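Local coordinates for protein glucuronoarabinoxylan endo-1,4-beta-xylanase (Clostridium papyrosolvens, PDB 4FMV) that probably hydrolyses internal beta-1,4 linkages in the xylan backbone of plant cell walls, as a family 30 subfamily 8 glycoside hydrolase with altered substrate specificity, at residues T12-R17 against N258-I263; M94-S99 against A106-Y111. All blocks are in the same frame, centred on the assembly; numbering follows the deposited sequence. Where two conformers were deposited one is given.

In the fold
This chain is the catalytic part of a longer protein. Contact 1 lies near the centre of the chain in space, its centre about 9 Å away, where the (beta/alpha)8 barrel closes: strand 11-22, the first to enter the barrel, runs beside strand 261-266, the last. Contact 2 is an antiparallel hairpin, strands 95-100 and 103-109, forming a small sheet with the short strand 151-152. It is peripheral, about 29 Å from centre to centre. The two contact centres are about 35 Å apart, the nearest atoms about 23 Å. Contact 2 is nested along the chain between the segments of contact 1, on the connection from barrel strand 82-86 to helix 114-130.

Contact 1. Residues T12-R17 against N258-I263; sequences TKQEIR and NMNAYI
Residues 12-17 and 258-263 run in nearly the same direction, the lines from K13 to R17 and from N258 to A261 being 14° apart, and draw together toward I16 and N260, whose CA atoms are 4.8 Å apart. One backbone bond joins them, from R17 N to N260 O at 2.8 Å. Two side-chain amides serve as further links. N260 ND2 gives an almost straight bond (175°) to E15 O at 2.8 Å, in the plane of that carbonyl and of its own amide. The same nitrogen binds a water that also takes E15 N, while N260 OD1 accepts from L228 N. The contact lies where strand 261-266 begins beside strand 11-22, the parallel pair of last and first strands that closes the (beta/alpha)8 barrel. In the opposite sense, Q14 sends NE2 to M259 O at 2.8 Å and also to M254 O of helix 240-255. Its CG sits between backbone N and carbonyl carbon (chi1 84°) and the chain bends at chi2, folding the amide over the N258 backbone. Q14 OE1 and N258 OD1, both acceptors 3.4 Å apart, are reconciled by R300, which donates NE to the first and NH2 to the second. R17 packs its CB against the CB atoms of N260 and A261 and carries its guanidinium away to E227.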
ATOM      1  N   THR A  12       1.841 -15.638 -14.972  1.00 19.68           N
ATOM      2  CA  THR A  12       1.587 -14.929 -13.731  1.00 18.31           C
ATOM      3  C   THR A  12       2.847 -14.314 -13.121  1.00 18.50           C
ATOM      4  O   THR A  12       3.951 -14.806 -13.266  1.00 20.82           O
ATOM      5  CB  THR A  12       0.821 -15.780 -12.667  1.00 31.98           C
ATOM      6  OG1 THR A  12       1.513 -17.011 -12.411  1.00 28.52           O
ATOM      7  CG2 THR A  12      -0.608 -16.070 -13.122  1.00 31.83           C
ATOM      8  N   LYS A  13       2.621 -13.213 -12.432  1.00 16.19           N
ATOM      9  CA  LYS A  13       3.598 -12.290 -11.894  1.00 18.34           C
ATOM     10  C   LYS A  13       3.216 -12.292 -10.429  1.00 20.50           C
ATOM     11  O   LYS A  13       2.793 -13.348  -9.946  1.00 20.26           O
ATOM     12  CB  LYS A  13       3.515 -10.921 -12.549  1.00 20.65           C
ATOM     13  CG  LYS A  13       3.841 -10.985 -14.023  1.00 23.73           C
ATOM     14  CD  LYS A  13       5.097 -11.792 -14.233  1.00 26.22           C
ATOM     15  CE  LYS A  13       5.646 -11.608 -15.630  1.00 32.44           C
ATOM     16  NZ  LYS A  13       7.032 -12.169 -15.735  1.00 36.56           N
ATOM     17  N   GLN A  14       3.602 -11.264  -9.673  1.00 15.38           N
ATOM     18  CA  GLN A  14       3.349 -11.236  -8.228  1.00 13.20           C
ATOM     19  C   GLN A  14       1.874 -11.403  -7.807  1.00 12.85           C
ATOM     20  O   GLN A  14       0.944 -11.063  -8.537  1.00 12.85           O
ATOM     21  CB  GLN A  14       3.864  -9.923  -7.630  1.00 13.23           C
ATOM     22  CG  GLN A  14       2.893  -8.738  -7.744  1.00 13.46           C
ATOM     23  CD  GLN A  14       3.096  -7.891  -9.015  1.00 12.98           C
ATOM     24  OE1 GLN A  14       3.482  -8.394 -10.065  1.00 12.24           O
ATOM     25  NE2 GLN A  14       2.821  -6.602  -8.907  1.00  7.76           N
ATOM     26  N   GLU A  15       1.680 -11.967  -6.621  1.00 13.48           N
ATOM     27  CA  GLU A  15       0.356 -12.097  -6.032  1.00 14.75           C
ATOM     28  C   GLU A  15      -0.075 -10.764  -5.433  1.00 16.98           C
ATOM     29  O   GLU A  15       0.738 -10.036  -4.861  1.00 19.95           O
ATOM     30  CB  GLU A  15       0.378 -13.158  -4.937  1.00 21.84           C
ATOM     31  CG  GLU A  15      -0.977 -13.376  -4.270  1.00 28.19           C
ATOM     32  CD  GLU A  15      -0.932 -14.503  -3.251  1.00 35.31           C
ATOM     33  OE1 GLU A  15       0.153 -15.101  -3.075  1.00 41.07           O
ATOM     34  OE2 GLU A  15      -1.971 -14.792  -2.630  1.00 34.32           O
ATOM     35  N   ILE A  16      -1.348 -10.427  -5.583  1.00 12.85           N
ATOM     36  CA  ILE A  16      -1.838  -9.157  -5.058  1.00 12.77           C
ATOM     37  C   ILE A  16      -2.326  -9.318  -3.626  1.00 13.79           C
ATOM     38  O   ILE A  16      -3.205 -10.133  -3.350  1.00 12.76           O
ATOM     39  CB  ILE A  16      -2.960  -8.583  -5.934  1.00 11.26           C
ATOM     40  CG1 ILE A  16      -2.464  -8.412  -7.380  1.00 11.38           C
ATOM     41  CG2 ILE A  16      -3.428  -7.245  -5.379  1.00  8.53           C
ATOM     42  CD1 ILE A  16      -1.244  -7.507  -7.474  1.00 13.34           C
ATOM     43  N   ARG A  17      -1.713  -8.577  -2.706  1.00 12.06           N
ATOM     44  CA  ARG A  17      -2.171  -8.562  -1.328  1.00  8.27           C
ATOM     45  C   ARG A  17      -3.364  -7.607  -1.157  1.00 12.34           C
ATOM     46  O   ARG A  17      -4.309  -7.905  -0.421  1.00 10.70           O
ATOM     47  CB  ARG A  17      -1.032  -8.201  -0.370  1.00 10.10           C
ATOM     48  CG  ARG A  17      -1.418  -8.175   1.124  1.00 12.09           C
ATOM     49  CD  ARG A  17      -1.987  -9.515   1.571  1.00 17.33           C
ATOM     50  NE  ARG A  17      -1.178 -10.590   1.026  1.00 21.48           N
ATOM     51  CZ  ARG A  17      -1.582 -11.845   0.900  1.00 26.83           C
ATOM     52  NH1 ARG A  17      -2.796 -12.203   1.300  1.00 27.95           N
ATOM     53  NH2 ARG A  17      -0.766 -12.742   0.374  1.00 29.41           N
ATOM     54  N   ASN A 258       6.729  -4.631  -9.208  1.00 10.86           N
ATOM     55  CA  ASN A 258       6.218  -5.973  -8.878  1.00 11.00           C
ATOM     56  C   ASN A 258       5.709  -6.063  -7.437  1.00 11.49           C
ATOM     57  O   ASN A 258       5.744  -7.112  -6.793  1.00 12.99           O
ATOM     58  CB  ASN A 258       7.245  -7.074  -9.164  1.00 13.53           C
ATOM     59  CG  ASN A 258       7.427  -7.319 -10.650  1.00 17.90           C
ATOM     60  OD1 ASN A 258       6.666  -8.061 -11.271  1.00 17.58           O
ATOM     61  ND2 ASN A 258       8.432  -6.682 -11.231  1.00 21.15           N
ATOM     62  N   MET A 259       5.186  -4.956  -6.948  1.00  9.68           N
ATOM     63  CA  MET A 259       4.789  -4.901  -5.551  1.00  8.90           C
ATOM     64  C   MET A 259       3.490  -5.628  -5.300  1.00 10.20           C
ATOM     65  O   MET A 259       2.649  -5.751  -6.204  1.00 13.44           O
ATOM     66  CB  MET A 259       4.741  -3.454  -5.087  1.00 10.00           C
ATOM     67  CG  MET A 259       6.137  -2.844  -5.228  1.00 11.66           C
ATOM     68  SD  MET A 259       6.326  -1.347  -4.308  1.00 16.63           S
ATOM     69  CE  MET A 259       8.117  -1.174  -4.400  1.00 14.98           C
ATOM     70  N   ASN A 260       3.350  -6.150  -4.080  1.00  8.99           N
ATOM     71  CA  ASN A 260       2.151  -6.885  -3.702  1.00  7.97           C
ATOM     72  C   ASN A 260       1.007  -5.973  -3.271  1.00 11.58           C
ATOM     73  O   ASN A 260      -0.150  -6.373  -3.285  1.00 12.52           O
ATOM     74  CB  ASN A 260       2.489  -7.905  -2.603  1.00  6.60           C
ATOM     75  CG  ASN A 260       3.630  -8.835  -3.002  1.00 11.45           C
ATOM     76  OD1 ASN A 260       4.760  -8.653  -2.575  1.00 10.28           O
ATOM     77  ND2 ASN A 260       3.338  -9.820  -3.844  1.00 13.84           N
ATOM     78  N   ALA A 261       1.330  -4.741  -2.877  1.00 13.82           N
ATOM     79  CA  ALA A 261       0.316  -3.824  -2.365  1.00  9.76           C
ATOM     80  C   ALA A 261       0.720  -2.362  -2.577  1.00 10.98           C
ATOM     81  O   ALA A 261       1.908  -2.050  -2.632  1.00 10.29           O
ATOM     82  CB  ALA A 261       0.093  -4.082  -0.878  1.00  5.49           C
ATOM     83  N   TYR A 262      -0.267  -1.475  -2.682  1.00 10.09           N
ATOM     84  CA  TYR A 262      -0.012  -0.034  -2.736  1.00 11.42           C
ATOM     85  C   TYR A 262      -0.982   0.618  -1.753  1.00 11.63           C
ATOM     86  O   TYR A 262      -2.207   0.533  -1.922  1.00 11.76           O
ATOM     87  CB  TYR A 262      -0.198   0.511  -4.160  1.00 10.72           C
ATOM     88  CG  TYR A 262       0.126   2.003  -4.333  1.00  8.96           C
ATOM     89  CD1 TYR A 262      -0.751   2.987  -3.881  1.00  9.29           C
ATOM     90  CD2 TYR A 262       1.289   2.410  -4.973  1.00  9.19           C
ATOM     91  CE1 TYR A 262      -0.484   4.331  -4.062  1.00 10.43           C
ATOM     92  CE2 TYR A 262       1.582   3.770  -5.143  1.00 11.99           C
ATOM     93  CZ  TYR A 262       0.689   4.720  -4.673  1.00 11.10           C
ATOM     94  OH  TYR A 262       0.964   6.064  -4.845  1.00 10.41           O
ATOM     95  N   ILE A 263      -0.446   1.257  -0.715  0.50  9.68           N
ATOM     96  CA  ILE A 263      -1.288   1.816   0.341  0.50  8.59           C
ATOM     97  C   ILE A 263      -1.112   3.326   0.423  0.50  8.72           C
ATOM     98  O   ILE A 263      -0.013   3.819   0.649  0.50  6.84           O
ATOM     99  CB  ILE A 263      -0.974   1.189   1.727  0.50  7.01           C
ATOM    100  CG1 ILE A 263      -1.258  -0.316   1.733  0.50  6.29           C
ATOM    101  CG2 ILE A 263      -1.767   1.883   2.846  0.50  6.37           C
ATOM    102  CD1 ILE A 263       0.002  -1.194   1.715  0.50  2.91           C
TER
HETATM  103  O   HOH W   1       4.104 -12.479  -5.039  1.00 18.07           O

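Contact 2. Residues M94-S99 against A106-Y111; sequences MQENFS and AQRLRY
E96 and R108 face each other as a hydrogen-bonded antiparallel pair, each backbone N 2.9 Å from the other residue's carbonyl O (E96 N to R108 O, R108 N to E96 O). The R108 side chain starts with CB near F98 CE1 and CD1, and a chi1 of 65° sets CG between the backbone N and the carbonyl carbon. From there it is extended as far as NE. CG touches F98 CD1 and, on another side, E96 CG; CD stays beside F98 CD1, at 3.6 Å, and comes near E96 OE1. NE then donates to E96 OE1 at 2.8 Å, a salt bridge lying in the guanidinium plane but meeting the oxygen on its anti side and somewhat out of the carboxylate plane. NH2 adds a weak second bond to the same oxygen. CZ and NH1 lie against F98 CB, which stands 3.5 Å above the centre of the guanidinium; the phenyl ring is turned only 11° from that group. The ring also receives A106 CB over one face, a CH-pi contact 3.9 Å from the centroid, with Q107 O at its edge.

Both strands belong to the hairpin 95-100/103-109. Past the last strand pair, R110 N still donates to M94 O, and nearby M94 CB packs on L109 CD1, whose side chain lies against helix 114-130. R110 crosses E96 at about a right angle, its CG meeting E96 CB and CG and reaching OE2 at 3.5 Å, while its guanidinium pairs with D112 through NH2.

E96 OE1 thus collects R108 NE, the weaker NH2 and a water bridging to Y111 N, at the edge of a guanidinium with F98 CB over its face. This would probably stabilise the carboxylate as the anion and limit rotation of the arginine head.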
ATOM      1  N   MET A  94      11.405   5.610  26.267  1.00 14.77           N
ATOM      2  CA  MET A  94      12.367   4.748  25.576  1.00 10.41           C
ATOM      3  C   MET A  94      13.359   5.497  24.671  1.00 11.65           C
ATOM      4  O   MET A  94      14.317   4.895  24.171  1.00 11.56           O
ATOM      5  CB  MET A  94      11.631   3.737  24.704  1.00  8.38           C
ATOM      6  CG  MET A  94      10.581   2.876  25.413  1.00 10.22           C
ATOM      7  SD  MET A  94      10.187   1.481  24.326  1.00 12.66           S
ATOM      8  CE  MET A  94       8.708   0.858  25.138  1.00  8.14           C
ATOM      9  N   GLN A  95      13.091   6.776  24.429  1.00  9.87           N
ATOM     10  CA  GLN A  95      13.925   7.643  23.590  1.00  9.28           C
ATOM     11  C   GLN A  95      15.142   8.270  24.272  1.00 14.18           C
ATOM     12  O   GLN A  95      15.180   8.431  25.488  1.00 14.27           O
ATOM     13  CB  GLN A  95      13.084   8.746  22.965  1.00  5.82           C
ATOM     14  CG  GLN A  95      12.048   8.262  21.978  1.00  5.34           C
ATOM     15  CD  GLN A  95      11.205   9.407  21.482  1.00 12.70           C
ATOM     16  OE1 GLN A  95      10.562  10.098  22.275  1.00 15.84           O
ATOM     17  NE2 GLN A  95      11.215   9.635  20.176  1.00 12.40           N
ATOM     18  N   GLU A  96      16.143   8.623  23.477  1.00 14.16           N
ATOM     19  CA  GLU A  96      17.194   9.497  23.963  1.00 12.72           C
ATOM     20  C   GLU A  96      17.608  10.414  22.846  1.00 13.83           C
ATOM     21  O   GLU A  96      17.446  10.076  21.672  1.00 13.52           O
ATOM     22  CB  GLU A  96      18.408   8.687  24.430  1.00 14.76           C
ATOM     23  CG  GLU A  96      19.036   7.885  23.306  1.00 12.55           C
ATOM     24  CD  GLU A  96      20.188   7.030  23.772  1.00 13.32           C
ATOM     25  OE1 GLU A  96      20.801   6.368  22.916  1.00 13.06           O
ATOM     26  OE2 GLU A  96      20.474   7.015  24.993  1.00 15.72           O
ATOM     27  N   ASN A  97      18.149  11.575  23.214  1.00 13.85           N
ATOM     28  CA  ASN A  97      18.783  12.455  22.251  1.00 16.26           C
ATOM     29  C   ASN A  97      20.124  11.905  21.867  1.00 16.40           C
ATOM     30  O   ASN A  97      20.744  11.191  22.642  1.00 17.47           O
ATOM     31  CB  ASN A  97      18.991  13.850  22.831  1.00 19.53           C
ATOM     32  CG  ASN A  97      17.713  14.636  22.902  1.00 24.87           C
ATOM     33  OD1 ASN A  97      17.161  15.039  21.875  1.00 27.49           O
ATOM     34  ND2 ASN A  97      17.224  14.856  24.115  1.00 25.09           N
ATOM     35  N   PHE A  98      20.579  12.241  20.669  1.00 14.97           N
ATOM     36  CA  PHE A  98      21.949  11.968  20.284  1.00 13.47           C
ATOM     37  C   PHE A  98      22.339  13.058  19.307  1.00 15.71           C
ATOM     38  O   PHE A  98      21.481  13.766  18.764  1.00 13.14           O
ATOM     39  CB  PHE A  98      22.112  10.573  19.662  1.00 11.09           C
ATOM     40  CG  PHE A  98      21.533  10.441  18.265  1.00  6.96           C
ATOM     41  CD1 PHE A  98      20.166  10.330  18.070  1.00  8.27           C
ATOM     42  CD2 PHE A  98      22.366  10.414  17.156  1.00 10.02           C
ATOM     43  CE1 PHE A  98      19.628  10.206  16.784  1.00  7.26           C
ATOM     44  CE2 PHE A  98      21.846  10.286  15.863  1.00  9.81           C
ATOM     45  CZ  PHE A  98      20.470  10.184  15.681  1.00  8.49           C
ATOM     46  N   SER A  99      23.634  13.198  19.089  1.00 16.39           N
ATOM     47  CA  SER A  99      24.135  14.255  18.230  1.00 18.80           C
ATOM     48  C   SER A  99      24.249  13.690  16.809  1.00 15.30           C
ATOM     49  O   SER A  99      25.061  12.800  16.556  1.00 14.27           O
ATOM     50  CB  SER A  99      25.496  14.732  18.757  1.00 21.87           C
ATOM     51  OG  SER A  99      25.864  15.973  18.197  1.00 27.17           O
ATOM     52  N   ALA A 106      18.329  15.394  17.808  1.00 11.43           N
ATOM     53  CA  ALA A 106      17.884  14.176  17.123  1.00  8.79           C
ATOM     54  C   ALA A 106      17.486  13.158  18.178  1.00 10.99           C
ATOM     55  O   ALA A 106      18.045  13.157  19.268  1.00 11.78           O
ATOM     56  CB  ALA A 106      18.992  13.622  16.230  1.00  9.76           C
ATOM     57  N   GLN A 107      16.492  12.329  17.870  1.00 11.93           N
ATOM     58  CA  GLN A 107      15.981  11.347  18.820  1.00 13.09           C
ATOM     59  C   GLN A 107      16.197   9.961  18.249  1.00 11.77           C
ATOM     60  O   GLN A 107      16.061   9.761  17.044  1.00 11.63           O
ATOM     61  CB  GLN A 107      14.471  11.548  19.042  1.00 11.90           C
ATOM     62  CG  GLN A 107      14.072  12.892  19.678  1.00 13.45           C
ATOM     63  CD  GLN A 107      14.285  12.944  21.196  1.00 15.63           C
ATOM     64  OE1 GLN A 107      14.460  11.917  21.854  1.00 13.41           O
ATOM     65  NE2 GLN A 107      14.275  14.155  21.750  1.00 16.41           N
ATOM     66  N   ARG A 108      16.528   9.007  19.110  1.00  7.21           N
ATOM     67  CA  ARG A 108      16.579   7.607  18.707  1.00 10.16           C
ATOM     68  C   ARG A 108      16.038   6.758  19.855  1.00 10.28           C
ATOM     69  O   ARG A 108      15.930   7.244  20.985  1.00 11.42           O
ATOM     70  CB  ARG A 108      18.015   7.189  18.375  1.00  8.40           C
ATOM     71  CG  ARG A 108      18.968   7.222  19.555  1.00 10.38           C
ATOM     72  CD  ARG A 108      20.389   6.875  19.140  1.00  9.98           C
ATOM     73  NE  ARG A 108      21.328   6.869  20.257  1.00 10.33           N
ATOM     74  CZ  ARG A 108      22.644   7.060  20.124  1.00 16.66           C
ATOM     75  NH1 ARG A 108      23.182   7.259  18.925  1.00 15.27           N
ATOM     76  NH2 ARG A 108      23.430   7.057  21.194  1.00 18.46           N
ATOM     77  N   LEU A 109      15.708   5.499  19.561  1.00  8.89           N
ATOM     78  CA  LEU A 109      15.391   4.502  20.589  1.00  8.73           C
ATOM     79  C   LEU A 109      16.653   4.140  21.344  1.00 12.37           C
ATOM     80  O   LEU A 109      17.659   3.761  20.720  1.00  8.23           O
ATOM     81  CB  LEU A 109      14.867   3.225  19.924  1.00  7.97           C
ATOM     82  CG  LEU A 109      14.445   2.060  20.805  1.00  9.01           C
ATOM     83  CD1 LEU A 109      13.316   2.517  21.770  1.00  7.95           C
ATOM     84  CD2 LEU A 109      13.983   0.900  19.929  1.00  5.11           C
ATOM     85  N   ARG A 110      16.611   4.249  22.675  1.00  9.46           N
ATOM     86  CA  ARG A 110      17.723   3.803  23.499  1.00 12.63           C
ATOM     87  C   ARG A 110      18.079   2.344  23.176  1.00 11.71           C
ATOM     88  O   ARG A 110      17.191   1.503  23.040  1.00 10.15           O
ATOM     89  CB  ARG A 110      17.365   3.944  24.975  1.00 16.34           C
ATOM     90  CG  ARG A 110      17.434   5.375  25.478  1.00 17.20           C
ATOM     91  CD  ARG A 110      16.808   5.496  26.845  1.00 17.12           C
ATOM     92  NE  ARG A 110      17.369   4.514  27.758  1.00 18.50           N
ATOM     93  CZ  ARG A 110      17.263   4.587  29.080  1.00 26.22           C
ATOM     94  NH1 ARG A 110      16.602   5.599  29.641  1.00 27.34           N
ATOM     95  NH2 ARG A 110      17.808   3.647  29.841  1.00 28.36           N
ATOM     96  N   TYR A 111      19.362   2.040  23.044  1.00 11.61           N
ATOM     97  CA  TYR A 111      19.774   0.646  22.799  1.00 12.91           C
ATOM     98  C   TYR A 111      19.327  -0.286  23.939  1.00 14.41           C
ATOM     99  O   TYR A 111      18.949  -1.445  23.713  1.00 13.22           O
ATOM    100  CB  TYR A 111      21.298   0.522  22.577  1.00  9.47           C
ATOM    101  CG  TYR A 111      21.819   1.131  21.275  1.00  9.56           C
ATOM    102  CD1 TYR A 111      21.017   1.951  20.473  1.00  6.78           C
ATOM    103  CD2 TYR A 111      23.130   0.875  20.842  1.00 15.62           C
ATOM    104  CE1 TYR A 111      21.521   2.508  19.260  1.00  6.83           C
ATOM    105  CE2 TYR A 111      23.643   1.431  19.641  1.00 16.48           C
ATOM    106  CZ  TYR A 111      22.830   2.237  18.857  1.00 13.63           C
ATOM    107  OH  TYR A 111      23.328   2.778  17.688  1.00 11.90           O
TER
HETATM  108  O   HOH W   2      14.816   7.781  28.264  1.00 24.43           O
HETATM  109  O   HOH W   3      21.637   4.010  23.445  1.00 13.60           O